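Local structure of SusD superfamily protein (Bacteroides fragilis NCTC 9343, 3NQP) at residues A[325-330]-A[442-447]; A[409-412]-A[417-420]. The protein probably binds glycans at the outer membrane as a SusD-family lipoprotein, helping a partner transporter to take them up. All blocks are in the same frame, centred on the assembly; numbering follows the deposited sequence.

Contact 1 of 2, residues A[325-330]-A[442-447]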
loop_
_atom_site.group_PDB
_atom_site.type_symbol
_atom_site.label_atom_id
_atom_site.label_comp_id
_atom_site.label_asym_id
_atom_site.label_seq_id
_atom_site.Cartn_x
_atom_site.Cartn_y
_atom_site.Cartn_z
ATOM N N GLN A 325 14.567 7.119 -13.146
ATOM C CA GLN A 325 15.408 8.296 -13.450
ATOM C C GLN A 325 15.185 9.448 -12.470
ATOM O O GLN A 325 16.042 10.321 -12.350
ATOM C CB GLN A 325 15.127 8.801 -14.861
ATOM C CG GLN A 325 15.501 7.820 -15.932
ATOM C CD GLN A 325 15.041 8.253 -17.296
ATOM O OE1 GLN A 325 13.909 8.708 -17.472
ATOM N NE2 GLN A 325 15.917 8.117 -18.272
ATOM N N ASN A 326 14.046 9.440 -11.773
ATOM C CA ASN A 326 13.785 10.435 -10.705
ATOM C C ASN A 326 14.701 10.329 -9.486
ATOM O O ASN A 326 14.853 11.283 -8.727
ATOM C CB ASN A 326 12.352 10.313 -10.181
ATOM C CG ASN A 326 11.345 11.156 -10.966
ATOM O OD1 ASN A 326 11.708 11.939 -11.849
ATOM N ND2 ASN A 326 10.056 11.006 -10.614
ATOM N N PHE A 327 15.251 9.151 -9.240
ATOM C CA PHE A 327 16.220 8.985 -8.156
ATOM C C PHE A 327 17.601 9.545 -8.532
ATOM O O PHE A 327 18.125 9.226 -9.598
ATOM C CB PHE A 327 16.419 7.494 -7.832
ATOM C CG PHE A 327 15.214 6.806 -7.209
ATOM C CD1 PHE A 327 15.056 6.758 -5.832
ATOM C CD2 PHE A 327 14.308 6.116 -7.986
ATOM C CE1 PHE A 327 13.995 6.063 -5.254
ATOM C CE2 PHE A 327 13.201 5.458 -7.405
ATOM C CZ PHE A 327 13.068 5.432 -6.021
ATOM N N ASP A 328 18.227 10.303 -7.625
ATOM C CA ASP A 328 19.674 10.572 -7.709
ATOM C C ASP A 328 20.456 9.287 -7.554
ATOM O O ASP A 328 20.008 8.360 -6.869
ATOM C CB ASP A 328 20.114 11.512 -6.579
ATOM C CG ASP A 328 19.481 12.859 -6.679
ATOM O OD1 ASP A 328 19.431 13.380 -7.806
ATOM O OD2 ASP A 328 19.028 13.391 -5.656
ATOM N N ASP A 329 21.615 9.200 -8.197
ATOM C CA ASP A 329 22.429 7.999 -8.079
ATOM C C ASP A 329 22.906 7.780 -6.647
ATOM O O ASP A 329 23.166 6.652 -6.273
ATOM C CB ASP A 329 23.641 8.021 -9.020
ATOM C CG ASP A 329 23.265 7.817 -10.489
ATOM O OD1 ASP A 329 22.247 7.163 -10.824
ATOM O OD2 ASP A 329 24.050 8.299 -11.318
ATOM N N ALA A 330 22.996 8.846 -5.847
ATOM C CA ALA A 330 23.491 8.746 -4.468
ATOM C C ALA A 330 22.405 8.273 -3.515
ATOM O O ALA A 330 22.672 8.065 -2.355
ATOM C CB ALA A 330 24.035 10.103 -3.970
ATOM N N LYS A 442 7.221 10.020 -0.751
ATOM C CA LYS A 442 6.444 8.770 -0.768
ATOM C C LYS A 442 6.625 8.004 -2.087
ATOM O O LYS A 442 6.711 6.787 -2.073
ATOM C CB LYS A 442 4.960 9.050 -0.517
ATOM C CG LYS A 442 4.674 9.392 0.938
ATOM C CD LYS A 442 3.164 9.315 1.317
ATOM C CE LYS A 442 2.738 7.840 1.458
ATOM N NZ LYS A 442 1.292 7.732 1.922
ATOM N N ASP A 443 6.700 8.724 -3.203
ATOM C CA ASP A 443 6.865 8.105 -4.518
ATOM C C ASP A 443 8.161 7.318 -4.600
ATOM O O ASP A 443 8.221 6.292 -5.252
ATOM C CB ASP A 443 6.907 9.180 -5.632
ATOM C CG ASP A 443 5.540 9.723 -5.989
ATOM O OD1 ASP A 443 4.511 9.148 -5.530
ATOM O OD2 ASP A 443 5.517 10.770 -6.696
ATOM N N LYS A 444 9.210 7.855 -3.994
ATOM C CA LYS A 444 10.497 7.185 -3.919
ATOM C C LYS A 444 10.593 6.100 -2.848
ATOM O O LYS A 444 11.239 5.049 -3.073
ATOM C CB LYS A 444 11.590 8.186 -3.678
ATOM C CG LYS A 444 11.904 9.073 -4.843
ATOM C CD LYS A 444 12.924 10.119 -4.380
ATOM C CE LYS A 444 13.072 11.179 -5.426
ATOM N NZ LYS A 444 14.171 12.095 -5.097
ATOM N N GLU A 445 9.989 6.366 -1.681
ATOM C CA GLU A 445 10.149 5.507 -0.501
ATOM C C GLU A 445 9.323 4.215 -0.635
ATOM O O GLU A 445 9.743 3.141 -0.176
ATOM C CB GLU A 445 9.747 6.267 0.769
ATOM C CG GLU A 445 9.959 5.583 2.110
ATOM C CD GLU A 445 11.438 5.313 2.426
ATOM O OE1 GLU A 445 12.317 5.969 1.850
ATOM O OE2 GLU A 445 11.701 4.443 3.249
ATOM N N PHE A 446 8.158 4.336 -1.255
ATOM C CA PHE A 446 7.127 3.300 -1.206
ATOM C C PHE A 446 6.737 2.661 -2.562
ATOM O O PHE A 446 5.610 2.222 -2.774
ATOM C CB PHE A 446 5.895 3.876 -0.550
ATOM C CG PHE A 446 6.096 4.286 0.836
ATOM C CD1 PHE A 446 6.411 3.347 1.814
ATOM C CD2 PHE A 446 5.983 5.625 1.214
ATOM C CE1 PHE A 446 6.627 3.743 3.115
ATOM C CE2 PHE A 446 6.182 6.002 2.524
ATOM C CZ PHE A 446 6.512 5.054 3.469
ATOM N N ILE A 447 7.694 2.583 -3.456
ATOM C CA ILE A 447 7.540 1.798 -4.683
ATOM C C ILE A 447 7.141 0.370 -4.310
ATOM O O ILE A 447 7.808 -0.286 -3.516
ATOM C CB ILE A 447 8.826 1.838 -5.545
ATOM C CG1 ILE A 447 8.981 3.245 -6.169
ATOM C CG2 ILE A 447 8.762 0.775 -6.685
ATOM C CD1 ILE A 447 10.239 3.472 -6.945
HETATM O O HOH W 1 13.613 13.392 -8.257
HETATM O O HOH W 2 16.825 10.614 -4.919
#

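Contact 2 of 2, residues A[409-412]-A[417-420]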
loop_
_atom_site.group_PDB
_atom_site.type_symbol
_atom_site.label_atom_id
_atom_site.label_comp_id
_atom_site.label_asym_id
_atom_site.label_seq_id
_atom_site.Cartn_x
_atom_site.Cartn_y
_atom_site.Cartn_z
ATOM N N VAL A 409 13.642 10.893 6.431
ATOM C CA VAL A 409 13.580 9.846 5.394
ATOM C C VAL A 409 14.692 9.991 4.367
ATOM O O VAL A 409 15.356 8.989 4.046
ATOM C CB VAL A 409 12.201 9.824 4.730
ATOM C CG1 VAL A 409 12.158 8.769 3.632
ATOM C CG2 VAL A 409 11.111 9.638 5.838
ATOM N N ARG A 410 14.952 11.222 3.880
ATOM C CA ARG A 410 16.027 11.412 2.891
ATOM C C ARG A 410 17.362 11.035 3.455
ATOM O O ARG A 410 18.191 10.448 2.756
ATOM C CB ARG A 410 16.122 12.841 2.397
ATOM C CG ARG A 410 14.918 13.259 1.590
ATOM C CD ARG A 410 15.134 14.592 0.920
ATOM N NE ARG A 410 13.974 15.048 0.142
ATOM C CZ ARG A 410 13.948 16.171 -0.561
ATOM N NH1 ARG A 410 15.026 16.965 -0.619
ATOM N NH2 ARG A 410 12.865 16.482 -1.251
ATOM N N LYS A 411 17.610 11.424 4.703
ATOM C CA LYS A 411 18.933 11.221 5.251
ATOM C C LYS A 411 19.222 9.717 5.271
ATOM O O LYS A 411 20.307 9.289 4.929
ATOM C CB LYS A 411 19.071 11.839 6.628
ATOM C CG LYS A 411 20.436 11.479 7.328
ATOM C CD LYS A 411 20.460 12.063 8.741
ATOM C CE LYS A 411 21.826 11.827 9.412
ATOM N NZ LYS A 411 21.876 12.478 10.774
ATOM N N ARG A 412 18.237 8.926 5.645
ATOM C CA ARG A 412 18.403 7.469 5.599
ATOM C C ARG A 412 18.673 6.976 4.178
ATOM O O ARG A 412 19.531 6.142 3.978
ATOM C CB ARG A 412 17.189 6.754 6.198
ATOM C CG ARG A 412 17.438 5.273 6.509
ATOM C CD ARG A 412 17.161 4.366 5.294
ATOM N NE ARG A 412 15.727 4.255 5.012
ATOM C CZ ARG A 412 14.886 3.433 5.650
ATOM N NH1 ARG A 412 15.326 2.626 6.602
ATOM N NH2 ARG A 412 13.585 3.405 5.329
ATOM N N ALA A 417 26.374 8.890 1.560
ATOM C CA ALA A 417 26.430 9.999 0.607
ATOM C C ALA A 417 25.578 11.224 1.040
ATOM O O ALA A 417 25.520 12.229 0.333
ATOM C CB ALA A 417 26.027 9.505 -0.809
ATOM N N TRP A 418 24.929 11.161 2.192
ATOM C CA TRP A 418 24.079 12.277 2.610
ATOM C C TRP A 418 24.857 13.564 2.748
ATOM O O TRP A 418 25.892 13.595 3.400
ATOM C CB TRP A 418 23.476 11.966 3.955
ATOM C CG TRP A 418 22.653 13.046 4.600
ATOM C CD1 TRP A 418 22.913 13.646 5.815
ATOM C CD2 TRP A 418 21.440 13.641 4.121
ATOM N NE1 TRP A 418 21.939 14.540 6.116
ATOM C CE2 TRP A 418 21.016 14.563 5.100
ATOM C CE3 TRP A 418 20.643 13.456 2.978
ATOM C CZ2 TRP A 418 19.850 15.320 4.964
ATOM C CZ3 TRP A 418 19.490 14.211 2.846
ATOM C CH2 TRP A 418 19.093 15.120 3.841
ATOM N N ASP A 419 24.339 14.619 2.154
ATOM C CA ASP A 419 24.992 15.903 2.113
ATOM C C ASP A 419 23.878 16.912 2.081
ATOM O O ASP A 419 23.171 17.010 1.073
ATOM C CB ASP A 419 25.817 16.003 0.833
ATOM C CG ASP A 419 26.507 17.366 0.652
ATOM O OD1 ASP A 419 26.121 18.342 1.346
ATOM O OD2 ASP A 419 27.446 17.428 -0.200
ATOM N N GLU A 420 23.714 17.659 3.167
ATOM C CA GLU A 420 22.537 18.543 3.314
ATOM C C GLU A 420 22.437 19.575 2.208
ATOM O O GLU A 420 21.341 19.879 1.759
ATOM C CB GLU A 420 22.510 19.220 4.680
ATOM C CG GLU A 420 22.304 18.252 5.848
ATOM C CD GLU A 420 22.473 18.909 7.216
ATOM O OE1 GLU A 420 21.991 20.041 7.406
ATOM O OE2 GLU A 420 23.104 18.294 8.104
#

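Contact 1 of 2, residues A[325-330]-A[442-447]
K444, on the last turn of helix 431-445, meets the loop 325-330 with the apolar root of its side chain and, through water, with its polar end. CB lies 3.6 Å from CE1 of F327, and CG sits over one face of the phenyl ring, 4.1 Å from its centroid, in a CH-pi contact. Beyond CG the chain is extended, which carries NZ past the ring to the loop backbone. There one water bridges in place of a direct bond, accepting from both K444 NZ (3.0 Å) and the backbone N of D328. The backbone O of K444 lies at the ring's edge, 3.5 Å from F327 CZ. Once F446 has left helical geometry, I447 points back toward the loop, and its CD1 meets the same edge, 3.6 Å from F327 CZ. The aromatic ring is thus held by a lysine chain over a face and an isoleucine methyl in its plane. R333 of helix 333-337 touches both F327 and K444, T337 packs on I447, and helix 382-396 covers K442 and F446, so the contact joins the loop between helices 321-325 and 333-337 to the end of helix 431-445.

Contact 2 of 2, residues A[409-412]-A[417-420]
W418 lays one face of its indole against the helical backbone and side-chain root of K411. The helix CA is part of the surface: K411 CA stands 3.5 Å above the indole plane, displaced toward the rim, and lies 3.6 Å from W418 CE3. Farther along the same side chain, K411 CG sits almost squarely over the five-membered ring, 3.6 Å from its centroid and 10° off the normal, a well-centred CH-pi contact. Here the lysine runs at about a right angle to the tryptophan side chain. Its CG is anti to the backbone N (chi1 173°) and the rest of the chain is extended, so CB and CG both pass over the indole while the ammonium end leads away from it. R410 completes the first shell through CB, which approaches the six-membered ring obliquely, 3.7 Å from W418 CZ3. No hydrogen bond joins the two segments; the contact rests on the hydrocarbon parts of two basic residues.

The polar end of R410 is engaged farther out. NH1 donates to the backbone O of Y423, beyond the loop, and NE forms a salt bridge with E441 of helix 431-445, holding the extended arginine by its far end while its CB stays at the indole. A424 also touches W418. On the loop side, D419 occupies the N-cap of the short helix 420-423, where its side chain caps a backbone N and OD1 bonds to T421 OG1, setting the turn directly after the tryptophan.

Taken together, this is a local helix-loop-helix connection at the surface: the chain leaves helix 399-414, folds back so that an aromatic residue packs on the helix it has just left, and enters an N-capped helix within the SusD-family region.

How the contacts relate
Read from the N terminus, the chain first passes through 325-330, between helices 321-325 and 333-337, then makes two antiparallel hairpins and helix 382-396 before reaching helix 399-414. Contact 2 closes a short loop there, with only four residues between 409-412 and 417-420. Contact 1 closes the much longer one when the chain reaches 442-447, with 111 residues between its segments, so contact 2 is nested inside it. Their centres lie 13 Å apart and they meet directly: E445 OE2 forms a salt bridge with R412 NH2 at 3.0 Å, while A330 packs on A417. Helices 399-414 and 431-445 and both loops are thereby tied together.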